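Local coordinates for protein nadph-flavin oxidoreductase (Vibrio harveyi, PDB 1BKJ) that catalyses the NADPH-dependent reduction of FMN to FMNH2, supplying the reduced flavin to luciferase in bioluminescence, at residues 67-78 with 126-134. Sequence-based numbering, arbitrary orientation.
Sequences QAYVESAAEFLV and GVYIGGLRN. With FMN (flavin mononucleotide), chain D.
Ile129 meets Gln67, Tyr69, Val70 and Phe76 in the flavin site of a nitroreductase-family fold. Its CD1 lies at the edge of the Tyr69 ring, 3.7 Å from CE2, and also touches Gln67 OE1. The side chains of Gln67 and Tyr69 both reach the pyrimidine end of FMN. The Gln67 amide pairs with it twice: FMN N3 donates to Gln67 OE1 at 2.8 Å in a nearly straight bond (172°), and Gln67 NE2 donates to FMN O4. An extended chain beyond CG (chi2 -168°) carries the amide to the flavin. NE2 also bonds to Ala64 O, which helps fix the amide's rotation. Tyr69 OH lies 3.0 Å from FMN O2.

On the other side of the contact, strand 125-129 leads through Gly130 into the 3-10 segment that begins at Gly131. Gly130 N donates to FMN N5 at 3.0 Å, and Gly131 N donates to FMN O4. Thus O4 is held from both segments. The bond from Gly130 uses N5 of the flavin as acceptor and would probably draw electron density toward it. Val127 divides its branches: CG1 packs on Tyr69 CD2, while CG2, anti to the backbone N (chi1 63° for CG1), lies 3.5 Å from FMN N1.

Behind this shell, the Phe76 ring, on strand 75-82, packs against Ile129. Ile129 CG1 sits in the plane of that ring at its edge, 3.8 Å from CE1. Leu60 of helix 54-63 touches both Phe76 and Leu132. Leu132 CD1 meets Phe76 CZ and Val78 CG1. Val70 CG1 covers one face of the Phe76 ring, 3.7 Å above its centre.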
loop_
_atom_site.group_PDB
_atom_site.type_symbol
_atom_site.label_atom_id
_atom_site.label_comp_id
_atom_site.label_asym_id
_atom_site.label_seq_id
_atom_site.Cartn_x
_atom_site.Cartn_y
_atom_site.Cartn_z
ATOM N N GLN A 67 -10.084 8.497 -18.989
ATOM C CA GLN A 67 -10.348 7.086 -18.711
ATOM C C GLN A 67 -11.847 7.030 -18.407
ATOM O O GLN A 67 -12.278 7.384 -17.307
ATOM C CB GLN A 67 -9.480 6.595 -17.544
ATOM C CG GLN A 67 -7.970 6.680 -17.838
ATOM C CD GLN A 67 -7.121 5.942 -16.819
ATOM O OE1 GLN A 67 -7.297 4.755 -16.614
ATOM N NE2 GLN A 67 -6.184 6.647 -16.189
ATOM N N ALA A 68 -12.623 6.661 -19.432
ATOM C CA ALA A 68 -14.090 6.599 -19.397
ATOM C C ALA A 68 -14.752 5.816 -18.258
ATOM O O ALA A 68 -15.814 6.215 -17.766
ATOM C CB ALA A 68 -14.620 6.120 -20.746
ATOM N N TYR A 69 -14.108 4.744 -17.814
ATOM C CA TYR A 69 -14.621 3.925 -16.730
ATOM C C TYR A 69 -14.663 4.609 -15.353
ATOM O O TYR A 69 -15.228 4.076 -14.405
ATOM C CB TYR A 69 -13.893 2.585 -16.674
ATOM C CG TYR A 69 -12.440 2.625 -17.076
ATOM C CD1 TYR A 69 -12.075 2.545 -18.437
ATOM C CD2 TYR A 69 -11.417 2.751 -16.107
ATOM C CE1 TYR A 69 -10.715 2.588 -18.834
ATOM C CE2 TYR A 69 -10.051 2.798 -16.489
ATOM C CZ TYR A 69 -9.713 2.717 -17.855
ATOM O OH TYR A 69 -8.397 2.754 -18.251
ATOM N N VAL A 70 -14.098 5.809 -15.261
ATOM C CA VAL A 70 -14.149 6.588 -14.026
ATOM C C VAL A 70 -15.565 7.172 -13.950
ATOM O O VAL A 70 -16.111 7.305 -12.864
ATOM C CB VAL A 70 -13.086 7.693 -14.018
ATOM C CG1 VAL A 70 -13.294 8.675 -12.861
ATOM C CG2 VAL A 70 -11.705 7.080 -13.953
ATOM N N GLU A 71 -16.161 7.471 -15.109
ATOM C CA GLU A 71 -17.523 8.009 -15.164
ATOM C C GLU A 71 -18.589 6.902 -15.156
ATOM O O GLU A 71 -19.614 7.049 -14.487
ATOM C CB GLU A 71 -17.708 8.922 -16.386
ATOM N N SER A 72 -18.320 5.777 -15.821
ATOM C CA SER A 72 -19.284 4.677 -15.915
ATOM C C SER A 72 -19.350 3.702 -14.737
ATOM O O SER A 72 -20.330 2.960 -14.595
ATOM C CB SER A 72 -19.114 3.928 -17.238
ATOM O OG SER A 72 -17.877 3.244 -17.285
ATOM N N ALA A 73 -18.331 3.720 -13.878
ATOM C CA ALA A 73 -18.290 2.862 -12.683
ATOM C C ALA A 73 -19.450 3.191 -11.734
ATOM O O ALA A 73 -19.879 4.349 -11.661
ATOM C CB ALA A 73 -16.973 3.059 -11.947
ATOM N N ALA A 74 -19.965 2.171 -11.039
ATOM C CA ALA A 74 -21.053 2.345 -10.071
ATOM C C ALA A 74 -20.570 3.197 -8.889
ATOM O O ALA A 74 -21.313 4.034 -8.386
ATOM C CB ALA A 74 -21.566 0.986 -9.593
ATOM N N GLU A 75 -19.315 2.996 -8.477
ATOM C CA GLU A 75 -18.695 3.753 -7.383
ATOM C C GLU A 75 -17.259 4.201 -7.722
ATOM O O GLU A 75 -16.504 3.449 -8.339
ATOM C CB GLU A 75 -18.642 2.924 -6.077
ATOM C CG GLU A 75 -19.983 2.640 -5.371
ATOM C CD GLU A 75 -20.723 3.889 -4.916
ATOM O OE1 GLU A 75 -20.084 4.792 -4.332
ATOM O OE2 GLU A 75 -21.954 3.958 -5.127
ATOM N N PHE A 76 -16.905 5.432 -7.354
ATOM C CA PHE A 76 -15.549 5.925 -7.553
ATOM C C PHE A 76 -15.059 6.497 -6.226
ATOM O O PHE A 76 -15.602 7.485 -5.730
ATOM C CB PHE A 76 -15.446 6.966 -8.673
ATOM C CG PHE A 76 -14.020 7.334 -9.039
ATOM C CD1 PHE A 76 -13.163 6.381 -9.638
ATOM C CD2 PHE A 76 -13.507 8.618 -8.744
ATOM C CE1 PHE A 76 -11.811 6.690 -9.934
ATOM C CE2 PHE A 76 -12.148 8.944 -9.038
ATOM C CZ PHE A 76 -11.306 7.971 -9.634
ATOM N N LEU A 77 -14.031 5.849 -5.674
ATOM C CA LEU A 77 -13.411 6.215 -4.394
ATOM C C LEU A 77 -12.020 6.812 -4.618
ATOM O O LEU A 77 -11.244 6.271 -5.403
ATOM C CB LEU A 77 -13.266 4.970 -3.516
ATOM C CG LEU A 77 -14.461 4.059 -3.246
ATOM C CD1 LEU A 77 -13.997 2.898 -2.398
ATOM C CD2 LEU A 77 -15.598 4.825 -2.558
ATOM N N VAL A 78 -11.716 7.935 -3.960
ATOM C CA VAL A 78 -10.412 8.584 -4.088
ATOM C C VAL A 78 -9.693 8.471 -2.740
ATOM O O VAL A 78 -10.207 8.933 -1.722
ATOM C CB VAL A 78 -10.532 10.078 -4.505
ATOM C CG1 VAL A 78 -9.156 10.659 -4.819
ATOM C CG2 VAL A 78 -11.444 10.251 -5.719
ATOM N N GLY A 126 -13.090 -4.178 -10.411
ATOM C CA GLY A 126 -12.468 -2.904 -10.110
ATOM C C GLY A 126 -11.112 -2.657 -10.739
ATOM O O GLY A 126 -10.513 -3.561 -11.321
ATOM N N VAL A 127 -10.652 -1.410 -10.632
ATOM C CA VAL A 127 -9.368 -1.001 -11.171
ATOM C C VAL A 127 -8.894 0.231 -10.421
ATOM O O VAL A 127 -9.677 1.131 -10.137
ATOM C CB VAL A 127 -9.428 -0.734 -12.737
ATOM C CG1 VAL A 127 -10.358 0.421 -13.091
ATOM C CG2 VAL A 127 -8.026 -0.500 -13.326
ATOM N N TYR A 128 -7.608 0.249 -10.087
ATOM C CA TYR A 128 -7.008 1.405 -9.417
ATOM C C TYR A 128 -6.791 2.472 -10.490
ATOM O O TYR A 128 -6.619 2.129 -11.663
ATOM C CB TYR A 128 -5.649 1.060 -8.844
ATOM C CG TYR A 128 -5.608 0.236 -7.596
ATOM C CD1 TYR A 128 -5.661 -1.163 -7.655
ATOM C CD2 TYR A 128 -5.474 0.851 -6.336
ATOM C CE1 TYR A 128 -5.580 -1.949 -6.484
ATOM C CE2 TYR A 128 -5.394 0.076 -5.156
ATOM C CZ TYR A 128 -5.449 -1.323 -5.247
ATOM O OH TYR A 128 -5.383 -2.098 -4.134
ATOM N N ILE A 129 -6.845 3.751 -10.109
ATOM C CA ILE A 129 -6.652 4.864 -11.046
ATOM C C ILE A 129 -5.564 5.815 -10.516
ATOM O O ILE A 129 -5.854 6.749 -9.755
ATOM C CB ILE A 129 -8.003 5.656 -11.331
ATOM C CG1 ILE A 129 -9.131 4.716 -11.821
ATOM C CG2 ILE A 129 -7.779 6.804 -12.348
ATOM C CD1 ILE A 129 -8.897 4.028 -13.153
ATOM N N GLY A 130 -4.319 5.558 -10.919
ATOM C CA GLY A 130 -3.202 6.395 -10.510
ATOM C C GLY A 130 -3.020 7.580 -11.441
ATOM O O GLY A 130 -2.254 8.500 -11.138
ATOM N N GLY A 131 -3.761 7.562 -12.556
ATOM C CA GLY A 131 -3.732 8.619 -13.555
ATOM C C GLY A 131 -4.105 9.999 -13.040
ATOM O O GLY A 131 -3.706 10.993 -13.634
ATOM N N LEU A 132 -4.844 10.053 -11.929
ATOM C CA LEU A 132 -5.248 11.304 -11.284
ATOM C C LEU A 132 -4.066 12.176 -10.877
ATOM O O LEU A 132 -4.186 13.404 -10.832
ATOM C CB LEU A 132 -6.082 11.011 -10.026
ATOM C CG LEU A 132 -7.503 10.465 -10.193
ATOM C CD1 LEU A 132 -8.135 10.255 -8.814
ATOM C CD2 LEU A 132 -8.334 11.429 -11.030
ATOM N N ARG A 133 -2.923 11.537 -10.608
ATOM C CA ARG A 133 -1.688 12.234 -10.188
ATOM C C ARG A 133 -1.056 13.129 -11.259
ATOM O O ARG A 133 -0.352 14.091 -10.931
ATOM C CB ARG A 133 -0.643 11.256 -9.625
ATOM C CG ARG A 133 -1.021 10.673 -8.262
ATOM C CD ARG A 133 0.189 10.097 -7.504
ATOM N NE ARG A 133 0.942 9.115 -8.274
ATOM C CZ ARG A 133 0.624 7.830 -8.416
ATOM N NH1 ARG A 133 -0.455 7.312 -7.836
ATOM N NH2 ARG A 133 1.378 7.060 -9.182
ATOM N N ASN A 134 -1.379 12.867 -12.527
ATOM C CA ASN A 134 -0.861 13.683 -13.625
ATOM C C ASN A 134 -1.522 15.090 -13.656
ATOM O O ASN A 134 -0.963 16.043 -14.200
ATOM C CB ASN A 134 -0.980 12.932 -14.961
ATOM C CG ASN A 134 0.018 13.430 -15.995
ATOM O OD1 ASN A 134 1.212 13.590 -15.699
ATOM N ND2 ASN A 134 -0.471 13.732 -17.197
HETATM N N1 FMN D . -5.141 0.862 -14.699
HETATM C C2 FMN D . -5.788 1.738 -15.539
HETATM O O2 FMN D . -6.341 1.436 -16.565
HETATM N N3 FMN D . -5.671 3.059 -15.129
HETATM C C4 FMN D . -4.811 3.575 -14.115
HETATM O O4 FMN D . -4.746 4.784 -13.983
HETATM C C4A FMN D . -4.106 2.574 -13.367
HETATM N N5 FMN D . -3.479 3.018 -12.209
HETATM C C5A FMN D . -3.006 2.098 -11.262
HETATM C C6 FMN D . -2.522 2.600 -10.068
HETATM C C7 FMN D . -2.097 1.731 -9.065
HETATM C C7M FMN D . -1.767 2.357 -7.677
HETATM C C8 FMN D . -2.121 0.325 -9.294
HETATM C C8M FMN D . -1.563 -0.675 -8.335
HETATM C C9 FMN D . -2.599 -0.181 -10.474
HETATM C C9A FMN D . -3.069 0.700 -11.496
HETATM N N10 FMN D . -3.672 0.246 -12.726
HETATM C C10 FMN D . -4.276 1.169 -13.619
HETATM C "C1'" FMN D . -3.947 -1.072 -12.941
HETATM C "C2'" FMN D . -3.004 -1.853 -13.827
HETATM O "O2'" FMN D . -2.434 -1.311 -14.941
HETATM C "C3'" FMN D . -2.781 -3.270 -13.501
HETATM O "O3'" FMN D . -2.851 -3.620 -12.142
HETATM C "C4'" FMN D . -1.895 -4.168 -14.320
HETATM O "O4'" FMN D . -1.504 -3.776 -15.614
HETATM C "C5'" FMN D . -1.762 -5.577 -13.993
HETATM O "O5'" FMN D . -3.012 -6.124 -14.513
HETATM P P FMN D . -4.202 -6.757 -13.597
HETATM O O1P FMN D . -3.613 -7.969 -13.058
HETATM O O2P FMN D . -5.316 -6.906 -14.565
HETATM O O3P FMN D . -4.473 -5.850 -12.457
#